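Local coordinates for ethylbenzene dehydrogenase alpha-subunit (Aromatoleum aromaticum, PDB 2IVF), which belongs to the molybdopterin oxidoreductase family and carries molybdenum, two pterin guanine dinucleotide ligands and an iron-sulfur cluster, at residues L310-I315 against Y412-A417; K318-Q323 against M465-N470; E327-P332 against A812-D817; F359-G364 against M379-G384; G469-P474 against Y793-H798. One frame throughout, in Å; residues are numbered along the deposited sequence.

Interaction 1: residues L310-I315 against Y412-A417; sequences LSQVMI and YTPEKA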
# COMPACT_ATOMS: atom_id res chain seq x y z
N LEU A 310 -6.21 2.44 -32.45
CA LEU A 310 -6.95 3.67 -32.18
C LEU A 310 -6.57 4.75 -33.20
O LEU A 310 -7.42 5.49 -33.67
CB LEU A 310 -6.72 4.18 -30.77
CG LEU A 310 -7.77 3.78 -29.70
CD1 LEU A 310 -8.09 2.29 -29.66
CD2 LEU A 310 -7.40 4.35 -28.33
N SER A 311 -5.28 4.88 -33.48
CA SER A 311 -4.83 5.88 -34.42
C SER A 311 -5.34 5.57 -35.81
O SER A 311 -5.71 6.48 -36.55
CB SER A 311 -3.32 5.93 -34.45
OG SER A 311 -2.83 6.23 -33.16
N GLN A 312 -5.33 4.28 -36.18
CA GLN A 312 -5.83 3.87 -37.47
C GLN A 312 -7.29 4.22 -37.61
O GLN A 312 -7.73 4.68 -38.66
CB GLN A 312 -5.61 2.38 -37.70
CG GLN A 312 -5.78 1.94 -39.14
CD GLN A 312 -7.23 1.70 -39.60
OE1 GLN A 312 -7.48 1.65 -40.81
NE2 GLN A 312 -8.16 1.57 -38.65
N VAL A 313 -8.04 4.04 -36.54
CA VAL A 313 -9.46 4.40 -36.53
C VAL A 313 -9.67 5.88 -36.82
O VAL A 313 -10.45 6.25 -37.71
CB VAL A 313 -10.13 3.97 -35.24
CG1 VAL A 313 -11.55 4.61 -35.09
CG2 VAL A 313 -10.20 2.48 -35.17
N MET A 314 -8.97 6.74 -36.07
CA MET A 314 -9.10 8.16 -36.22
C MET A 314 -8.65 8.63 -37.58
O MET A 314 -9.23 9.57 -38.11
CB MET A 314 -8.29 8.90 -35.15
CG MET A 314 -8.73 8.64 -33.74
SD MET A 314 -7.91 9.75 -32.57
CE MET A 314 -6.49 8.78 -32.13
N ILE A 315 -7.63 8.00 -38.13
CA ILE A 315 -7.19 8.41 -39.47
C ILE A 315 -8.20 7.92 -40.51
O ILE A 315 -8.70 8.71 -41.31
CB ILE A 315 -5.73 7.97 -39.74
CG1 ILE A 315 -4.79 8.81 -38.84
CG2 ILE A 315 -5.35 8.08 -41.25
CD1 ILE A 315 -3.36 8.37 -38.85
N TYR A 412 -2.53 -2.29 -38.69
CA TYR A 412 -3.13 -2.01 -37.40
C TYR A 412 -4.58 -1.57 -37.58
O TYR A 412 -5.09 -0.76 -36.83
CB TYR A 412 -2.32 -0.96 -36.61
CG TYR A 412 -0.93 -1.43 -36.31
CD1 TYR A 412 -0.68 -2.21 -35.18
CD2 TYR A 412 0.13 -1.16 -37.18
CE1 TYR A 412 0.58 -2.72 -34.93
CE2 TYR A 412 1.42 -1.64 -36.91
CZ TYR A 412 1.63 -2.42 -35.78
OH TYR A 412 2.87 -2.94 -35.52
N THR A 413 -5.26 -2.11 -38.58
CA THR A 413 -6.70 -1.97 -38.63
C THR A 413 -7.20 -2.61 -37.33
O THR A 413 -6.50 -3.39 -36.69
CB THR A 413 -7.28 -2.69 -39.86
OG1 THR A 413 -7.02 -4.10 -39.74
CG2 THR A 413 -6.65 -2.12 -41.17
N PRO A 414 -8.39 -2.25 -36.89
CA PRO A 414 -8.85 -2.84 -35.64
C PRO A 414 -8.85 -4.37 -35.59
O PRO A 414 -8.52 -4.95 -34.57
CB PRO A 414 -10.27 -2.30 -35.51
CG PRO A 414 -10.25 -1.03 -36.24
CD PRO A 414 -9.35 -1.27 -37.42
N GLU A 415 -9.24 -5.01 -36.67
CA GLU A 415 -9.16 -6.44 -36.79
C GLU A 415 -7.74 -6.91 -36.58
O GLU A 415 -7.48 -7.82 -35.80
CB GLU A 415 -9.66 -6.88 -38.17
CG GLU A 415 -11.15 -6.65 -38.41
CD GLU A 415 -11.54 -5.19 -38.72
OE1 GLU A 415 -10.65 -4.34 -39.01
OE2 GLU A 415 -12.76 -4.91 -38.69
N LYS A 416 -6.78 -6.28 -37.26
CA LYS A 416 -5.38 -6.70 -37.12
C LYS A 416 -4.77 -6.35 -35.77
O LYS A 416 -4.07 -7.17 -35.17
CB LYS A 416 -4.57 -6.09 -38.25
CG LYS A 416 -4.98 -6.64 -39.55
CD LYS A 416 -4.15 -6.06 -40.67
CE LYS A 416 -4.71 -6.42 -42.03
NZ LYS A 416 -3.86 -5.82 -43.12
N ALA A 417 -5.08 -5.15 -35.25
CA ALA A 417 -4.57 -4.71 -33.97
C ALA A 417 -5.13 -5.64 -32.89
O ALA A 417 -4.42 -6.05 -31.99
CB ALA A 417 -4.99 -3.29 -33.71
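Gln312 lies along the turn that starts helix 414-421, touching Tyr412, Thr413 and Pro414 in succession. Its CG is anti to the backbone N (chi1 -166°), which carries the side chain off helix 303-316, and a bend at chi2 (-82°) turns the amide along Thr413. The CB sits 3.3 Å from Tyr412 O. Further out, the amide end runs side by side with Thr413, OE1 3.9 Å from Thr413 CG2, while NE2 comes to 3.3 Å from Pro414 CD as the two side chains cross nearly at right angles. One helical position on, Val313 adds its CG2 branch, 3.7 Å from Pro414 CG. Thr413 is the N-cap of helix 414-421: its OG1 turns away from Gln312 and accepts a weak bond from Lys416 N. Helix 425-437 packs on Pro414 through Ile428 and Arg429. No hydrogen bond crosses the contact, which rests on van der Waals packing, and it leaves Tyr412 O buried without a partner in the model.

Interaction 2: residues K318-Q323 against M465-N470; sequences KLFDRQ and MALSGN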
# COMPACT_ATOMS: atom_id res chain seq x y z
N LYS A 318 -11.31 9.74 -40.46
CA LYS A 318 -11.12 11.20 -40.60
C LYS A 318 -11.63 11.97 -39.38
O LYS A 318 -12.31 13.00 -39.50
CB LYS A 318 -11.76 11.72 -41.91
CG LYS A 318 -11.30 10.95 -43.16
CD LYS A 318 -11.73 11.61 -44.46
CE LYS A 318 -10.99 11.01 -45.69
NZ LYS A 318 -11.17 11.81 -47.00
N LEU A 319 -11.28 11.46 -38.21
CA LEU A 319 -11.69 12.05 -36.93
C LEU A 319 -10.56 12.86 -36.31
O LEU A 319 -10.73 13.43 -35.25
CB LEU A 319 -12.06 10.94 -35.96
CG LEU A 319 -13.12 9.96 -36.45
CD1 LEU A 319 -13.31 8.91 -35.38
CD2 LEU A 319 -14.43 10.69 -36.77
N PHE A 320 -9.39 12.82 -36.92
CA PHE A 320 -8.24 13.46 -36.31
C PHE A 320 -8.28 15.01 -36.42
O PHE A 320 -8.90 15.58 -37.31
CB PHE A 320 -6.91 12.87 -36.86
CG PHE A 320 -6.69 13.11 -38.31
CD1 PHE A 320 -7.21 12.25 -39.24
CD2 PHE A 320 -5.94 14.19 -38.75
CE1 PHE A 320 -7.03 12.45 -40.56
CE2 PHE A 320 -5.72 14.39 -40.09
CZ PHE A 320 -6.26 13.54 -41.00
N ASP A 321 -7.58 15.65 -35.49
CA ASP A 321 -7.49 17.09 -35.41
C ASP A 321 -6.36 17.47 -36.36
O ASP A 321 -5.17 17.46 -36.02
CB ASP A 321 -7.23 17.47 -33.96
CG ASP A 321 -7.24 18.97 -33.70
OD1 ASP A 321 -7.05 19.79 -34.61
OD2 ASP A 321 -7.40 19.31 -32.50
N ARG A 322 -6.73 17.79 -37.59
CA ARG A 322 -5.77 18.08 -38.63
C ARG A 322 -4.88 19.26 -38.28
O ARG A 322 -3.66 19.20 -38.47
CB ARG A 322 -6.48 18.37 -39.96
CG ARG A 322 -5.55 18.61 -41.13
CD ARG A 322 -6.32 18.78 -42.46
NE ARG A 322 -6.91 17.50 -42.86
CZ ARG A 322 -6.35 16.62 -43.68
NH1 ARG A 322 -5.19 16.86 -44.27
NH2 ARG A 322 -6.99 15.50 -43.94
N GLN A 323 -5.48 20.32 -37.76
CA GLN A 323 -4.73 21.54 -37.45
C GLN A 323 -3.64 21.30 -36.39
O GLN A 323 -2.50 21.72 -36.53
CB GLN A 323 -5.71 22.61 -37.01
CG GLN A 323 -5.17 24.02 -36.97
CD GLN A 323 -6.28 25.05 -37.16
OE1 GLN A 323 -7.43 24.71 -37.53
NE2 GLN A 323 -5.95 26.31 -36.91
N MET A 465 -2.85 10.57 -28.91
CA MET A 465 -3.06 11.87 -28.28
C MET A 465 -2.81 12.99 -29.28
O MET A 465 -3.54 13.95 -29.31
CB MET A 465 -2.20 12.04 -27.04
CG MET A 465 -2.45 10.99 -26.01
SD MET A 465 -4.24 10.96 -25.51
CE MET A 465 -4.45 9.22 -25.12
N ALA A 466 -1.78 12.88 -30.10
CA ALA A 466 -1.54 13.87 -31.15
C ALA A 466 -2.70 14.00 -32.15
O ALA A 466 -3.13 15.12 -32.54
CB ALA A 466 -0.26 13.50 -31.93
N LEU A 467 -3.13 12.84 -32.63
CA LEU A 467 -4.14 12.77 -33.66
C LEU A 467 -5.44 13.33 -33.13
O LEU A 467 -6.21 13.85 -33.88
CB LEU A 467 -4.34 11.34 -34.14
CG LEU A 467 -3.22 10.79 -35.00
CD1 LEU A 467 -3.35 9.24 -35.09
CD2 LEU A 467 -3.17 11.49 -36.39
N SER A 468 -5.65 13.26 -31.81
CA SER A 468 -6.88 13.77 -31.19
C SER A 468 -6.70 15.16 -30.57
O SER A 468 -7.63 15.70 -29.99
CB SER A 468 -7.36 12.78 -30.15
OG SER A 468 -6.37 12.48 -29.16
N GLY A 469 -5.52 15.75 -30.72
CA GLY A 469 -5.24 17.06 -30.15
C GLY A 469 -5.28 17.08 -28.63
O GLY A 469 -5.61 18.11 -28.03
N ASN A 470 -4.89 15.97 -28.01
CA ASN A 470 -5.04 15.83 -26.56
C ASN A 470 -3.74 16.09 -25.79
O ASN A 470 -3.29 15.27 -24.98
CB ASN A 470 -5.67 14.45 -26.21
CG ASN A 470 -7.16 14.51 -26.17
OD1 ASN A 470 -7.87 13.71 -26.84
ND2 ASN A 470 -7.67 15.43 -25.37
O HOH W 1 -8.83 18.45 -30.15
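Phe320 lays its CB against Leu467, 4.0 Å from the CD2 methyl, while its ring swings off to the side. The torsion responsible is chi1 at 64°, which sets CG between the backbone N and the carbonyl carbon and sends the ring away from Leu467 toward Arg322, where CE2 lies 4.0 Å above the guanidinium plane. The backbone comes closer still: Phe320 CA is 3.2 Å from Leu467 O, and the same oxygen accepts from Asp321 N at 2.8 Å in a nearly straight bond (N-H...O 167°). The last turn of helix 454-467 is thereby tied to the start of helix 322-328. Asp321 is the N-cap of that second helix, its OD1 accepting from Phe324 N. Its other oxygen, OD2, leans over Gly469, 3.9 Å from the CA, and accepts a hydrogen bond from a water that also donates to Ser468 O at 3.0 Å. Gly469, with positive phi, closes helix 454-467 in a Schellman motif, and its bare CA lets the carboxylate approach. Leu467 also packs on Ser311, Met314 and Ile315 of helix 303-316, and the Phe320 ring meets Phe402 of helix 401-408. Met465 touches strand 440-444, an outermost strand of the four-stranded parallel sheet, and Ser468 rests on Val435 of helix 425-437.

Interaction 3: residues E327-P332 against A812-D817; sequences EQTDLP and AQFYLD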
# COMPACT_ATOMS: atom_id res chain seq x y z
N GLU A 327 0.43 21.36 -36.78
CA GLU A 327 1.19 22.37 -36.06
C GLU A 327 2.21 21.75 -35.10
O GLU A 327 3.37 22.19 -35.04
CB GLU A 327 0.20 23.29 -35.33
CG GLU A 327 0.72 24.21 -34.27
CD GLU A 327 -0.44 24.84 -33.51
OE1 GLU A 327 -1.09 25.75 -34.11
OE2 GLU A 327 -0.73 24.41 -32.37
N GLN A 328 1.78 20.72 -34.38
CA GLN A 328 2.47 20.26 -33.20
C GLN A 328 3.48 19.18 -33.48
O GLN A 328 4.34 18.94 -32.65
CB GLN A 328 1.47 19.73 -32.15
CG GLN A 328 0.53 20.75 -31.54
CD GLN A 328 1.24 21.65 -30.54
OE1 GLN A 328 1.89 21.17 -29.63
NE2 GLN A 328 1.13 22.96 -30.74
N THR A 329 3.37 18.51 -34.63
CA THR A 329 4.08 17.26 -34.84
C THR A 329 4.82 17.21 -36.15
O THR A 329 4.74 18.11 -36.97
CB THR A 329 3.13 16.05 -34.83
OG1 THR A 329 2.47 15.98 -36.10
CG2 THR A 329 2.10 16.13 -33.69
N ASP A 330 5.57 16.11 -36.32
CA ASP A 330 6.33 15.88 -37.52
C ASP A 330 5.48 15.22 -38.58
O ASP A 330 5.98 14.97 -39.67
CB ASP A 330 7.61 15.08 -37.23
CG ASP A 330 7.35 13.65 -36.78
OD1 ASP A 330 6.23 13.35 -36.29
OD2 ASP A 330 8.30 12.82 -36.92
N LEU A 331 4.20 14.97 -38.30
CA LEU A 331 3.36 14.27 -39.28
C LEU A 331 3.32 14.95 -40.66
O LEU A 331 3.27 14.27 -41.67
CB LEU A 331 1.94 13.99 -38.74
CG LEU A 331 1.77 13.10 -37.50
CD1 LEU A 331 0.33 12.57 -37.49
CD2 LEU A 331 2.76 11.99 -37.41
N PRO A 332 3.31 16.29 -40.73
CA PRO A 332 3.42 16.90 -42.07
C PRO A 332 4.83 17.10 -42.63
O PRO A 332 4.96 17.63 -43.72
CB PRO A 332 2.77 18.27 -41.86
CG PRO A 332 3.12 18.60 -40.49
CD PRO A 332 3.04 17.32 -39.70
N ALA A 812 6.77 17.51 -31.93
CA ALA A 812 6.48 16.26 -31.25
C ALA A 812 6.66 15.24 -32.37
O ALA A 812 5.95 15.30 -33.36
CB ALA A 812 5.10 16.24 -30.71
N GLN A 813 7.61 14.34 -32.20
CA GLN A 813 8.22 13.66 -33.32
C GLN A 813 7.97 12.18 -33.26
O GLN A 813 8.49 11.50 -32.41
CB GLN A 813 9.70 13.93 -33.31
CG GLN A 813 10.37 13.37 -34.52
CD GLN A 813 11.82 13.73 -34.61
OE1 GLN A 813 12.24 14.75 -34.07
NE2 GLN A 813 12.59 12.90 -35.32
N PHE A 814 7.11 11.70 -34.16
CA PHE A 814 6.80 10.29 -34.27
C PHE A 814 7.66 9.49 -35.21
O PHE A 814 7.68 8.27 -35.09
CB PHE A 814 5.35 10.14 -34.61
CG PHE A 814 4.50 10.73 -33.55
CD1 PHE A 814 4.25 10.03 -32.40
CD2 PHE A 814 4.07 12.03 -33.65
CE1 PHE A 814 3.56 10.58 -31.37
CE2 PHE A 814 3.36 12.58 -32.61
CZ PHE A 814 3.09 11.84 -31.48
N TYR A 815 8.38 10.17 -36.10
CA TYR A 815 9.32 9.51 -37.01
C TYR A 815 10.76 9.72 -36.55
O TYR A 815 11.27 10.85 -36.58
CB TYR A 815 9.07 9.99 -38.42
CG TYR A 815 9.79 9.23 -39.49
CD1 TYR A 815 9.55 7.88 -39.70
CD2 TYR A 815 10.70 9.84 -40.31
CE1 TYR A 815 10.25 7.16 -40.70
CE2 TYR A 815 11.38 9.14 -41.29
CZ TYR A 815 11.14 7.81 -41.49
OH TYR A 815 11.82 7.12 -42.49
N LEU A 816 11.43 8.65 -36.10
CA LEU A 816 12.84 8.74 -35.67
C LEU A 816 13.69 8.15 -36.78
O LEU A 816 13.74 6.94 -36.96
CB LEU A 816 13.09 8.03 -34.35
CG LEU A 816 12.14 8.50 -33.24
CD1 LEU A 816 12.24 7.62 -31.98
CD2 LEU A 816 12.39 9.96 -32.85
N ASP A 817 14.31 9.03 -37.54
CA ASP A 817 14.98 8.62 -38.80
C ASP A 817 16.47 8.31 -38.63
O ASP A 817 17.21 8.29 -39.60
CB ASP A 817 14.68 9.60 -39.92
CG ASP A 817 15.47 10.91 -39.82
OD1 ASP A 817 15.84 11.33 -38.69
OD2 ASP A 817 15.72 11.50 -40.88
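Asp330 points its carboxylate into the 812-817 loop and spreads its two oxygens over consecutive backbone N-H groups. OD1 accepts from Phe814 N at 2.8 Å, with the donor lying well above the carboxylate plane, whereas OD2 uses its syn lone pair for Tyr815 N, also at 2.8 Å. A chi1 of 67° places CG between its own backbone N and carbonyl carbon and brings the carboxylate over these amides; Gln813 CG packs 3.2 Å from OD2. The Phe814 ring is turned so that Thr329 CG2 meets its edge in plane, 3.9 Å from CE2, with Asp330 OD1 also near the ring's edge. Leu331 reaches the same ring obliquely, CD2 4.0 Å from Phe814 CD2. Behind these side chains the backbones join at Thr329 and Ala812: Ala812 N donates to Gln328 O at 2.9 Å, and Asp330 N to Ala812 O at 3.1 Å. Thr329 OG1 accepts from Leu331 N and is also hydrogen-bonded to Val325 O. Helix 454-467 covers Phe814 with Leu463 and Ala466. The two bonds between Ala812 and the residues flanking Thr329 make a single parallel beta bridge, set beside an ST turn at Thr329 where the chain leaves helix 322-328.

Interaction 4: residues F359-G364 against M379-G384; sequences FDEKAG and MPALEG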
# COMPACT_ATOMS: atom_id res chain seq x y z
N PHE A 359 4.85 20.45 -47.26
CA PHE A 359 4.43 20.69 -48.62
C PHE A 359 3.22 21.60 -48.57
O PHE A 359 2.30 21.36 -47.78
CB PHE A 359 4.09 19.41 -49.38
CG PHE A 359 4.01 19.62 -50.86
CD1 PHE A 359 2.82 19.99 -51.46
CD2 PHE A 359 5.14 19.51 -51.64
CE1 PHE A 359 2.74 20.22 -52.83
CE2 PHE A 359 5.08 19.74 -53.02
CZ PHE A 359 3.86 20.09 -53.61
N ASP A 360 3.26 22.65 -49.40
CA ASP A 360 2.14 23.56 -49.55
C ASP A 360 1.44 23.24 -50.86
O ASP A 360 1.98 23.51 -51.93
CB ASP A 360 2.61 25.02 -49.56
CG ASP A 360 1.45 26.00 -49.55
OD1 ASP A 360 0.30 25.57 -49.75
OD2 ASP A 360 1.68 27.21 -49.33
N GLU A 361 0.26 22.63 -50.74
CA GLU A 361 -0.47 22.12 -51.89
C GLU A 361 -0.97 23.28 -52.75
O GLU A 361 -0.86 23.23 -53.97
CB GLU A 361 -1.64 21.23 -51.44
CG GLU A 361 -1.19 19.88 -50.85
CD GLU A 361 -2.24 19.19 -49.96
OE1 GLU A 361 -2.57 19.71 -48.85
OE2 GLU A 361 -2.71 18.09 -50.35
N LYS A 362 -1.49 24.32 -52.09
CA LYS A 362 -1.93 25.53 -52.79
C LYS A 362 -0.76 26.13 -53.56
O LYS A 362 -0.87 26.43 -54.75
CB LYS A 362 -2.47 26.58 -51.82
CG LYS A 362 -3.62 26.13 -50.94
CD LYS A 362 -4.95 26.07 -51.68
CE LYS A 362 -6.10 25.86 -50.69
NZ LYS A 362 -7.34 26.62 -51.05
N ALA A 363 0.37 26.30 -52.88
CA ALA A 363 1.55 26.86 -53.53
C ALA A 363 2.16 25.88 -54.55
O ALA A 363 2.85 26.31 -55.48
CB ALA A 363 2.58 27.27 -52.49
N GLY A 364 1.89 24.58 -54.41
CA GLY A 364 2.44 23.58 -55.32
C GLY A 364 3.92 23.34 -55.09
O GLY A 364 4.64 22.92 -56.00
N MET A 379 -1.89 25.75 -44.13
CA MET A 379 -2.06 24.35 -43.76
C MET A 379 -1.14 23.45 -44.57
O MET A 379 -1.33 23.31 -45.77
CB MET A 379 -3.50 23.90 -43.96
CG MET A 379 -4.38 24.02 -42.74
SD MET A 379 -4.04 22.74 -41.52
CE MET A 379 -5.71 22.41 -40.93
N PRO A 380 -0.16 22.81 -43.92
CA PRO A 380 0.70 21.86 -44.62
C PRO A 380 -0.08 20.68 -45.17
O PRO A 380 -1.10 20.31 -44.60
CB PRO A 380 1.68 21.39 -43.54
CG PRO A 380 1.57 22.38 -42.44
CD PRO A 380 0.22 22.96 -42.51
N ALA A 381 0.42 20.08 -46.24
CA ALA A 381 -0.11 18.81 -46.74
C ALA A 381 0.07 17.74 -45.69
O ALA A 381 1.04 17.77 -44.92
CB ALA A 381 0.63 18.38 -48.03
N LEU A 382 -0.87 16.80 -45.64
CA LEU A 382 -0.70 15.57 -44.88
C LEU A 382 -0.71 14.42 -45.87
O LEU A 382 0.30 13.73 -46.06
CB LEU A 382 -1.81 15.39 -43.85
CG LEU A 382 -1.63 16.20 -42.56
CD1 LEU A 382 -2.72 15.86 -41.60
CD2 LEU A 382 -0.25 15.97 -41.91
N GLU A 383 -1.84 14.22 -46.54
CA GLU A 383 -1.95 13.13 -47.49
C GLU A 383 -1.17 13.48 -48.75
O GLU A 383 -1.15 14.63 -49.19
CB GLU A 383 -3.42 12.84 -47.81
CG GLU A 383 -4.25 12.30 -46.60
CD GLU A 383 -4.83 13.40 -45.73
OE1 GLU A 383 -4.46 14.57 -45.94
OE2 GLU A 383 -5.67 13.09 -44.82
N GLY A 384 -0.51 12.48 -49.33
CA GLY A 384 0.06 12.66 -50.66
C GLY A 384 1.48 12.20 -50.84
O GLY A 384 2.26 12.02 -49.90
O HOH W 2 3.30 18.94 -45.39
O HOH W 3 -2.79 16.76 -48.00
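Strand 356-360 ends beside the irregular 379-384 segment, with Phe359 nearest Ala381, and one direct backbone bond joins them: Ala381 N donates to Phe359 O at 2.7 Å, almost straight at 169°. Pro380 CA adds a longer C-H contact to the same oxygen. A water widens the link, accepting from Phe359 N and donating to Ala381 O at 2.6 Å. Residues 361-364 form the turn of the beta hairpin made by the antiparallel strands 356-360 and 365-369, with Asp360 OD1 taking a weak bond from Ala363 N. On the side-chain level, the Ala381 methyl is the shared surface. Phe359 CB touches it at 3.9 Å, its ring leading away to stack on Phe386. Glu361 reaches over Ala381 with an extended chain beyond CG (chi2 160°), laying its carboxylate alongside, CD 3.6 Å from Ala381 CB. A second water accepts from Leu382 N and lies 2.7 Å from Glu361 OE2, within reach of Glu383 O as well. Glu383 turns its own carboxylate to Arg322 in a salt bridge.

Interaction 5: residues G469-P474 against Y793-H798; sequences GNWGKP and YPMRWH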
# COMPACT_ATOMS: atom_id res chain seq x y z
N GLY A 469 -5.52 15.75 -30.72
CA GLY A 469 -5.24 17.06 -30.15
C GLY A 469 -5.28 17.08 -28.63
O GLY A 469 -5.61 18.11 -28.03
N ASN A 470 -4.89 15.97 -28.01
CA ASN A 470 -5.04 15.83 -26.56
C ASN A 470 -3.74 16.09 -25.79
O ASN A 470 -3.29 15.27 -24.98
CB ASN A 470 -5.67 14.45 -26.21
CG ASN A 470 -7.16 14.51 -26.17
OD1 ASN A 470 -7.87 13.71 -26.84
ND2 ASN A 470 -7.67 15.43 -25.37
N TRP A 471 -3.18 17.27 -26.01
CA TRP A 471 -2.16 17.80 -25.08
C TRP A 471 -2.14 19.30 -25.07
O TRP A 471 -2.71 19.94 -25.96
CB TRP A 471 -0.78 17.14 -25.29
CG TRP A 471 -0.02 17.57 -26.50
CD1 TRP A 471 0.39 18.83 -26.81
CD2 TRP A 471 0.50 16.70 -27.52
NE1 TRP A 471 1.12 18.80 -27.97
CE2 TRP A 471 1.21 17.51 -28.42
CE3 TRP A 471 0.43 15.32 -27.75
CZ2 TRP A 471 1.81 16.99 -29.57
CZ3 TRP A 471 1.06 14.79 -28.86
CH2 TRP A 471 1.74 15.62 -29.77
N GLY A 472 -1.54 19.83 -24.00
CA GLY A 472 -1.43 21.25 -23.81
C GLY A 472 -2.69 21.96 -23.39
O GLY A 472 -2.74 23.19 -23.41
N LYS A 473 -3.66 21.17 -22.92
CA LYS A 473 -4.99 21.66 -22.59
C LYS A 473 -5.43 21.15 -21.22
O LYS A 473 -4.97 20.10 -20.72
CB LYS A 473 -5.97 21.19 -23.65
CG LYS A 473 -5.66 21.63 -25.06
CD LYS A 473 -6.49 20.80 -26.08
CE LYS A 473 -6.18 21.27 -27.49
NZ LYS A 473 -6.91 20.50 -28.52
N PRO A 474 -6.26 21.94 -20.56
CA PRO A 474 -6.81 21.46 -19.31
C PRO A 474 -7.43 20.09 -19.50
O PRO A 474 -8.04 19.84 -20.54
CB PRO A 474 -7.88 22.49 -18.98
CG PRO A 474 -7.41 23.71 -19.56
CD PRO A 474 -6.73 23.30 -20.87
N TYR A 793 -1.30 21.19 -15.34
CA TYR A 793 -1.26 20.30 -16.52
C TYR A 793 -0.10 20.80 -17.39
O TYR A 793 0.26 21.98 -17.33
CB TYR A 793 -2.58 20.31 -17.32
CG TYR A 793 -2.90 21.62 -17.97
CD1 TYR A 793 -3.63 22.59 -17.30
CD2 TYR A 793 -2.51 21.90 -19.27
CE1 TYR A 793 -3.95 23.78 -17.90
CE2 TYR A 793 -2.78 23.10 -19.86
CZ TYR A 793 -3.52 24.03 -19.18
OH TYR A 793 -3.80 25.21 -19.76
N PRO A 794 0.49 19.90 -18.16
CA PRO A 794 1.68 20.29 -18.94
C PRO A 794 1.42 20.68 -20.36
O PRO A 794 0.33 20.49 -20.89
CB PRO A 794 2.50 19.00 -18.93
CG PRO A 794 1.45 17.96 -19.14
CD PRO A 794 0.19 18.47 -18.34
N MET A 795 2.46 21.24 -20.98
CA MET A 795 2.59 21.44 -22.41
C MET A 795 1.82 22.62 -22.97
O MET A 795 1.79 22.82 -24.20
CB MET A 795 2.27 20.17 -23.18
CG MET A 795 3.08 18.96 -22.70
SD MET A 795 2.78 17.50 -23.69
CE MET A 795 3.65 17.96 -25.19
N ARG A 796 1.26 23.45 -22.08
CA ARG A 796 0.52 24.63 -22.50
C ARG A 796 1.34 25.55 -23.41
O ARG A 796 0.80 26.14 -24.30
CB ARG A 796 0.07 25.43 -21.29
CG ARG A 796 -1.06 26.39 -21.61
CD ARG A 796 -1.38 27.34 -20.46
NE ARG A 796 -0.24 28.18 -20.14
CZ ARG A 796 0.13 29.27 -20.79
NH1 ARG A 796 -0.53 29.72 -21.86
NH2 ARG A 796 1.18 29.94 -20.34
N TRP A 797 2.63 25.72 -23.14
CA TRP A 797 3.46 26.61 -23.97
C TRP A 797 3.56 26.12 -25.41
O TRP A 797 3.61 26.91 -26.38
CB TRP A 797 4.86 26.74 -23.37
CG TRP A 797 4.90 27.32 -22.01
CD1 TRP A 797 3.96 28.12 -21.43
CD2 TRP A 797 5.97 27.23 -21.07
NE1 TRP A 797 4.34 28.47 -20.17
CE2 TRP A 797 5.58 27.95 -19.91
CE3 TRP A 797 7.23 26.62 -21.10
CZ2 TRP A 797 6.39 28.08 -18.79
CZ3 TRP A 797 8.04 26.73 -19.97
CH2 TRP A 797 7.60 27.43 -18.82
N HIS A 798 3.63 24.81 -25.57
CA HIS A 798 3.63 24.24 -26.90
C HIS A 798 2.33 24.54 -27.63
O HIS A 798 2.36 24.96 -28.79
CB HIS A 798 3.94 22.74 -26.88
CG HIS A 798 5.22 22.42 -26.18
ND1 HIS A 798 6.43 22.92 -26.59
CD2 HIS A 798 5.47 21.69 -25.06
CE1 HIS A 798 7.38 22.49 -25.78
NE2 HIS A 798 6.82 21.73 -24.84
O HOH W 4 -0.87 18.06 -21.74
O HOH W 5 -4.41 25.15 -22.58
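The loop that follows helix 454-467 meets the approach to helix 796-800, and the contact is made by two aromatic faces with water between the backbones. Met795, the N-cap residue of helix 796-800, lays its CE methyl over the five-membered ring of Trp471, 3.8 Å from the centroid and 10° off the normal. The bend at chi3 (72°) folds this methyl onto the indole, and SD follows obliquely at 4.3 Å from the same centroid. Trp471 NE1, at the rim, is hydrogen-bonded to Gln328 OE1, which probably limits rotation of the indole that Met795 covers. The second face belongs to Tyr793. Its ring lies against the Lys473-Pro474 peptide, with Pro474 N over its centre and Pro474 CA in a CH-pi contact 3.9 Å from the centroid, while Gly472 O comes to the ring edge. Gly472 sits between the two, its CA 3.5 Å from Pro794 O in a C-H...O contact. No direct hydrogen bond crosses; one water accepts from Gly472 N and donates to Pro794 O, and another donates to Gly472 O and lies 2.9 Å from Tyr793 OH. Lys473 folds back to donate from NZ to Gly469 O. Arg796 is turned outward to a salt bridge with Glu785. These make a Met-aromatic contact and a CH-pi contact of Pro474 on Tyr793 on the two sides of Gly472, whose backbone is water-bridged to Pro794 and Tyr793.

In the fold
Interaction 2 is the hub. It touches interaction 1, where Met314 O lies 2.8 Å from Leu319 N in a probable hydrogen bond, and interaction 3, where Ala466 CB packs 3.8 Å from Phe814 CZ. The salt bridge from Arg322 NH2 to Glu383 OE2, 2.9 Å, ties it to interaction 4, and it shares Gly469 and Asn470 with interaction 5. Interactions 3 and 5 meet at Trp471, whose NE1 is 3.0 Å from Gln328 OE1, and interactions 3 and 4 through Pro332. Interaction 1 does not touch 3, 4 or 5, and the centres of 4 and 5 are the farthest apart, about 26 Å. None of the residues lining the iron-sulfur cluster belongs to these segments.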